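Local coordinates for putative molybdenum cofactor biosynthesis protein (Corynebacterium diphtheriae, PDB 2G2C), which probably binds molybdopterin and takes part in molybdenum cofactor biosynthesis, at residues P88-C99 / R121-R129. Residues are numbered along the deposited sequence; the frame is centred on the assembly and turned at random.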
ATOM      1  N   PRO A  88      -0.114   8.447  -5.070  1.00  9.88           N
ATOM      2  CA  PRO A  88       1.304   8.244  -5.444  1.00 10.39           C
ATOM      3  C   PRO A  88       2.177   9.422  -4.944  1.00 10.49           C
ATOM      4  O   PRO A  88       3.306   9.193  -4.475  1.00 11.21           O
ATOM      5  CB  PRO A  88       1.266   8.156  -6.982  1.00 11.81           C
ATOM      6  CG  PRO A  88      -0.171   7.704  -7.243  1.00  9.48           C
ATOM      7  CD  PRO A  88      -0.971   8.530  -6.272  1.00 10.41           C
ATOM      8  N   GLU A  89       1.685  10.657  -5.089  1.00  9.76           N
ATOM      9  CA  GLU A  89       2.455  11.840  -4.672  1.00  9.00           C
ATOM     10  C   GLU A  89       2.666  11.810  -3.138  1.00  9.82           C
ATOM     11  O   GLU A  89       3.779  12.029  -2.627  1.00 10.18           O
ATOM     12  CB  GLU A  89       1.747  13.151  -5.073  1.00 10.16           C
ATOM     13  CG  GLU A  89       1.704  13.413  -6.605  1.00 11.90           C
ATOM     14  CD  GLU A  89       0.600  12.641  -7.398  1.00 12.37           C
ATOM     15  OE1 GLU A  89      -0.069  11.706  -6.878  1.00 12.05           O
ATOM     16  OE2 GLU A  89       0.401  13.017  -8.576  1.00 14.38           O
ATOM     17  N   ALA A  90       1.580  11.539  -2.415  1.00  9.02           N
ATOM     18  CA  ALA A  90       1.676  11.458  -0.957  1.00 10.87           C
ATOM     19  C   ALA A  90       2.689  10.358  -0.562  1.00 10.63           C
ATOM     20  O   ALA A  90       3.543  10.523   0.324  1.00 10.53           O
ATOM     21  CB  ALA A  90       0.270  11.187  -0.328  1.00 11.72           C
ATOM     22  N   THR A  91       2.597   9.217  -1.226  1.00 10.17           N
ATOM     23  CA  THR A  91       3.474   8.116  -0.915  1.00  9.48           C
ATOM     24  C   THR A  91       4.942   8.464  -1.181  1.00  9.61           C
ATOM     25  O   THR A  91       5.822   8.152  -0.364  1.00 10.39           O
ATOM     26  CB  THR A  91       3.054   6.864  -1.698  1.00  8.91           C
ATOM     27  OG1 THR A  91       1.708   6.520  -1.339  1.00  9.97           O
ATOM     28  CG2 THR A  91       4.036   5.663  -1.421  1.00 11.82           C
ATOM     29  N   ALA A  92       5.204   9.094  -2.329  1.00 10.27           N
ATOM     30  CA  ALA A  92       6.565   9.413  -2.753  1.00 10.49           C
ATOM     31  C   ALA A  92       7.262  10.262  -1.684  1.00 10.20           C
ATOM     32  O   ALA A  92       8.515  10.192  -1.539  1.00 12.13           O
ATOM     33  CB  ALA A  92       6.528  10.156  -4.053  1.00 11.54           C
ATOM     34  N   SER A  93       6.471  11.056  -0.942  1.00 11.41           N
ATOM     35  CA  SER A  93       7.093  11.953   0.074  1.00 11.30           C
ATOM     36  C   SER A  93       7.825  11.175   1.164  1.00 10.65           C
ATOM     37  O   SER A  93       8.676  11.780   1.870  1.00 12.22           O
ATOM     38  CB  SER A  93       6.065  12.904   0.703  1.00 12.24           C
ATOM     39  OG  SER A  93       5.196  12.239   1.601  1.00 12.83           O
ATOM     40  N   PHE A  94       7.521   9.867   1.305  1.00 10.16           N
ATOM     41  CA  PHE A  94       8.104   9.005   2.335  1.00 10.54           C
ATOM     42  C   PHE A  94       9.198   8.096   1.786  1.00 10.47           C
ATOM     43  O   PHE A  94       9.859   7.404   2.559  1.00 13.45           O
ATOM     44  CB  PHE A  94       7.053   8.078   2.924  1.00 10.29           C
ATOM     45  CG  PHE A  94       5.968   8.808   3.652  1.00  9.26           C
ATOM     46  CD1 PHE A  94       6.128   9.137   5.009  1.00 10.33           C
ATOM     47  CD2 PHE A  94       4.810   9.223   2.984  1.00 10.43           C
ATOM     48  CE1 PHE A  94       5.118   9.815   5.703  1.00 10.46           C
ATOM     49  CE2 PHE A  94       3.792   9.930   3.679  1.00 12.93           C
ATOM     50  CZ  PHE A  94       3.948  10.211   5.033  1.00 11.67           C
ATOM     51  N   ILE A  95       9.316   8.006   0.457  1.00 11.24           N
ATOM     52  CA  ILE A  95      10.139   6.927  -0.110  1.00 11.04           C
ATOM     53  C   ILE A  95      11.607   7.290  -0.131  1.00 11.68           C
ATOM     54  O   ILE A  95      12.006   8.383  -0.596  1.00 13.08           O
ATOM     55  CB  ILE A  95       9.628   6.564  -1.536  1.00 10.63           C
ATOM     56  CG1 ILE A  95       8.188   6.002  -1.448  1.00 11.72           C
ATOM     57  CG2 ILE A  95      10.617   5.664  -2.264  1.00 11.91           C
ATOM     58  CD1 ILE A  95       8.050   4.841  -0.450  1.00 14.74           C
ATOM     59  N   HIS A  96      12.397   6.339   0.357  1.00 11.03           N
ATOM     60  CA  HIS A  96      13.852   6.417   0.327  1.00 11.00           C
ATOM     61  C   HIS A  96      14.362   5.802  -0.976  1.00 12.75           C
ATOM     62  O   HIS A  96      15.220   6.375  -1.647  1.00 14.02           O
ATOM     63  CB  HIS A  96      14.416   5.667   1.557  1.00 12.02           C
ATOM     64  CG  HIS A  96      15.918   5.593   1.612  1.00 13.49           C
ATOM     65  ND1 HIS A  96      16.658   4.815   0.744  1.00 12.87           N
ATOM     66  CD2 HIS A  96      16.807   6.116   2.499  1.00 13.13           C
ATOM     67  CE1 HIS A  96      17.947   4.932   1.039  1.00 14.14           C
ATOM     68  NE2 HIS A  96      18.063   5.725   2.097  1.00 14.49           N
ATOM     69  N   THR A  97      13.854   4.602  -1.289  1.00 12.09           N
ATOM     70  CA  THR A  97      14.257   3.876  -2.491  1.00 11.88           C
ATOM     71  C   THR A  97      13.022   3.274  -3.131  1.00 12.10           C
ATOM     72  O   THR A  97      12.247   2.569  -2.467  1.00 13.00           O
ATOM     73  CB  THR A  97      15.224   2.709  -2.125  1.00 12.33           C
ATOM     74  OG1 THR A  97      16.411   3.225  -1.491  1.00 11.49           O
ATOM     75  CG2 THR A  97      15.610   1.862  -3.347  1.00 11.85           C
ATOM     76  N   ARG A  98      12.835   3.590  -4.403  1.00 13.39           N
ATOM     77  CA  ARG A  98      11.717   3.044  -5.164  1.00 14.82           C
ATOM     78  C   ARG A  98      12.031   1.634  -5.631  1.00 15.96           C
ATOM     79  O   ARG A  98      13.220   1.251  -5.782  1.00 17.64           O
ATOM     80  CB  ARG A  98      11.467   3.923  -6.388  1.00 15.87           C
ATOM     81  CG  ARG A  98      10.794   5.200  -6.058  1.00 16.78           C
ATOM     82  CD  ARG A  98       9.260   5.028  -6.035  1.00 18.30           C
ATOM     83  NE  ARG A  98       8.739   4.719  -7.366  1.00 18.92           N
ATOM     84  CZ  ARG A  98       8.574   5.604  -8.349  1.00 18.68           C
ATOM     85  NH1 ARG A  98       8.903   6.895  -8.182  1.00 22.32           N
ATOM     86  NH2 ARG A  98       8.073   5.207  -9.514  1.00 19.21           N
ATOM     87  N   CYS A  99      10.976   0.837  -5.821  1.00 14.35           N
ATOM     88  CA  CYS A  99      11.123  -0.500  -6.391  1.00 15.57           C
ATOM     89  C   CYS A  99      10.439  -0.509  -7.749  1.00 16.01           C
ATOM     90  O   CYS A  99       9.350  -1.087  -7.912  1.00 15.29           O
ATOM     91  CB  CYS A  99      10.491  -1.549  -5.474  1.00 16.60           C
ATOM     92  SG  CYS A  99      11.210  -1.604  -3.832  1.00 19.93           S
ATOM     93  N   ARG A 121      -0.873   5.096 -11.345  1.00 18.65           N
ATOM     94  CA  ARG A 121       0.399   5.727 -11.142  1.00 15.00           C
ATOM     95  C   ARG A 121       0.932   5.240  -9.805  1.00 14.34           C
ATOM     96  O   ARG A 121       1.848   5.838  -9.261  1.00 13.23           O
ATOM     97  CB  ARG A 121       0.165   7.204 -11.120  1.00 14.64           C
ATOM     98  CG  ARG A 121      -0.503   7.678 -12.407  1.00 13.53           C
ATOM     99  CD  ARG A 121      -0.616   9.186 -12.417  1.00 16.25           C
ATOM    100  NE  ARG A 121      -1.401   9.627 -11.258  1.00 13.88           N
ATOM    101  CZ  ARG A 121      -0.899  10.285 -10.216  1.00 12.21           C
ATOM    102  NH1 ARG A 121       0.408  10.567 -10.158  1.00 12.56           N
ATOM    103  NH2 ARG A 121      -1.717  10.629  -9.212  1.00 11.00           N
ATOM    104  N   GLY A 122       0.348   4.159  -9.267  1.00 13.66           N
ATOM    105  CA  GLY A 122       0.737   3.685  -7.932  1.00 13.05           C
ATOM    106  C   GLY A 122       2.195   3.317  -7.880  1.00 12.33           C
ATOM    107  O   GLY A 122       2.705   2.719  -8.841  1.00 13.15           O
ATOM    108  N   ILE A 123       2.872   3.688  -6.774  1.00 11.13           N
ATOM    109  CA  ILE A 123       4.281   3.343  -6.627  1.00 11.25           C
ATOM    110  C   ILE A 123       4.514   2.265  -5.561  1.00 10.68           C
ATOM    111  O   ILE A 123       3.619   1.938  -4.771  1.00 10.37           O
ATOM    112  CB  ILE A 123       5.182   4.599  -6.421  1.00 11.95           C
ATOM    113  CG1 ILE A 123       4.793   5.298  -5.131  1.00 12.44           C
ATOM    114  CG2 ILE A 123       5.069   5.501  -7.654  1.00 14.93           C
ATOM    115  CD1 ILE A 123       5.781   6.405  -4.746  1.00 15.49           C
ATOM    116  N   VAL A 124       5.739   1.732  -5.562  1.00 10.11           N
ATOM    117  CA  VAL A 124       6.201   0.785  -4.545  1.00  9.97           C
ATOM    118  C   VAL A 124       7.560   1.259  -4.099  1.00 10.82           C
ATOM    119  O   VAL A 124       8.398   1.598  -4.924  1.00 12.03           O
ATOM    120  CB  VAL A 124       6.370  -0.668  -5.093  1.00 10.99           C
ATOM    121  CG1 VAL A 124       6.852  -1.619  -3.998  1.00 10.53           C
ATOM    122  CG2 VAL A 124       5.019  -1.158  -5.681  1.00 11.20           C
ATOM    123  N   GLY A 125       7.797   1.267  -2.793  1.00 10.27           N
ATOM    124  CA  GLY A 125       9.139   1.664  -2.355  1.00 10.28           C
ATOM    125  C   GLY A 125       9.349   1.403  -0.900  1.00 10.09           C
ATOM    126  O   GLY A 125       8.381   1.042  -0.195  1.00 10.26           O
ATOM    127  N   VAL A 126      10.579   1.645  -0.422  1.00  9.84           N
ATOM    128  CA  VAL A 126      10.831   1.484   1.030  1.00  9.99           C
ATOM    129  C   VAL A 126      11.233   2.812   1.649  1.00  9.74           C
ATOM    130  O   VAL A 126      11.716   3.699   0.945  1.00 10.79           O
ATOM    131  CB  VAL A 126      11.954   0.428   1.314  1.00  9.72           C
ATOM    132  CG1 VAL A 126      11.532  -0.965   0.884  1.00 10.95           C
ATOM    133  CG2 VAL A 126      13.254   0.775   0.604  1.00 11.66           C
ATOM    134  N   THR A 127      11.022   2.935   2.971  1.00  9.16           N
ATOM    135  CA  THR A 127      11.236   4.220   3.648  1.00 10.13           C
ATOM    136  C   THR A 127      12.643   4.366   4.207  1.00 11.06           C
ATOM    137  O   THR A 127      12.983   5.400   4.769  1.00 12.03           O
ATOM    138  CB  THR A 127      10.267   4.439   4.808  1.00 10.60           C
ATOM    139  OG1 THR A 127      10.520   3.408   5.771  1.00 11.69           O
ATOM    140  CG2 THR A 127       8.802   4.443   4.300  1.00 10.19           C
ATOM    141  N   GLY A 128      13.465   3.352   4.015  1.00 10.74           N
ATOM    142  CA  GLY A 128      14.839   3.327   4.542  1.00 12.25           C
ATOM    143  C   GLY A 128      15.489   2.046   4.097  1.00 12.65           C
ATOM    144  O   GLY A 128      14.910   1.285   3.289  1.00 12.58           O
ATOM    145  N   ARG A 129      16.656   1.762   4.669  1.00 12.34           N
ATOM    146  CA  ARG A 129      17.417   0.598   4.240  1.00 12.74           C
ATOM    147  C   ARG A 129      17.779  -0.411   5.319  0.50 13.56           C
ATOM    148  O   ARG A 129      18.554  -1.335   5.085  0.50 12.72           O
ATOM    149  CB  ARG A 129      18.561   0.978   3.278  1.00 12.29           C
ATOM    150  CG  ARG A 129      18.057   1.720   2.016  1.00 11.34           C
ATOM    151  CD  ARG A 129      17.330   0.784   1.019  1.00 13.04           C
ATOM    152  NE  ARG A 129      18.317  -0.088   0.352  1.00 11.99           N
ATOM    153  CZ  ARG A 129      19.074   0.272  -0.697  1.00 11.01           C
ATOM    154  NH1 ARG A 129      18.892   1.471  -1.268  1.00 11.26           N
ATOM    155  NH2 ARG A 129      20.002  -0.571  -1.176  1.00 12.45           N
TER
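I123 holds CG1 between its backbone N and carbonyl carbon (chi1 63°), which drives CD1 up against helix 87-92, 3.7 Å from A92 N, while CG1 slides past T91 CG2. Its other branch, CG2, lies over one face of the R98 guanidinium, 3.5 Å from R98 NH2; bends at chi2 and chi3 fold that arginine back across I123, and E103 takes its NE in a salt bridge. At the start of the helix, R121 reaches E89 end-on with two nitrogens: NH2 meets the syn lone pair of OE1 at 3.1 Å, whereas NH1 approaches OE2 from above the carboxylate plane. P88 CG sits over one face of the same guanidinium, offset toward its rim. Further on, H96 and T97 both donate their backbone N to V126 O, a classic beta bulge, and V126 N returns a bond to T97 O at 2.8 Å. Within the bulge, H96 ND1 and T97 OG1 are hydrogen-bonded at 2.8 Å; R129, in one of its two conformers, tentatively brings NH1 to T97 OG1 at 3.0 Å and CG near H96 CE1. Strand 97-98 is an outermost strand of the chain's mixed sheet, antiparallel to 124-126, whose other neighbour is strand 135-139; helix 87-92 rests on helix 55-67 through A90 and T91, and T91 also touches I136 of strand 135-139.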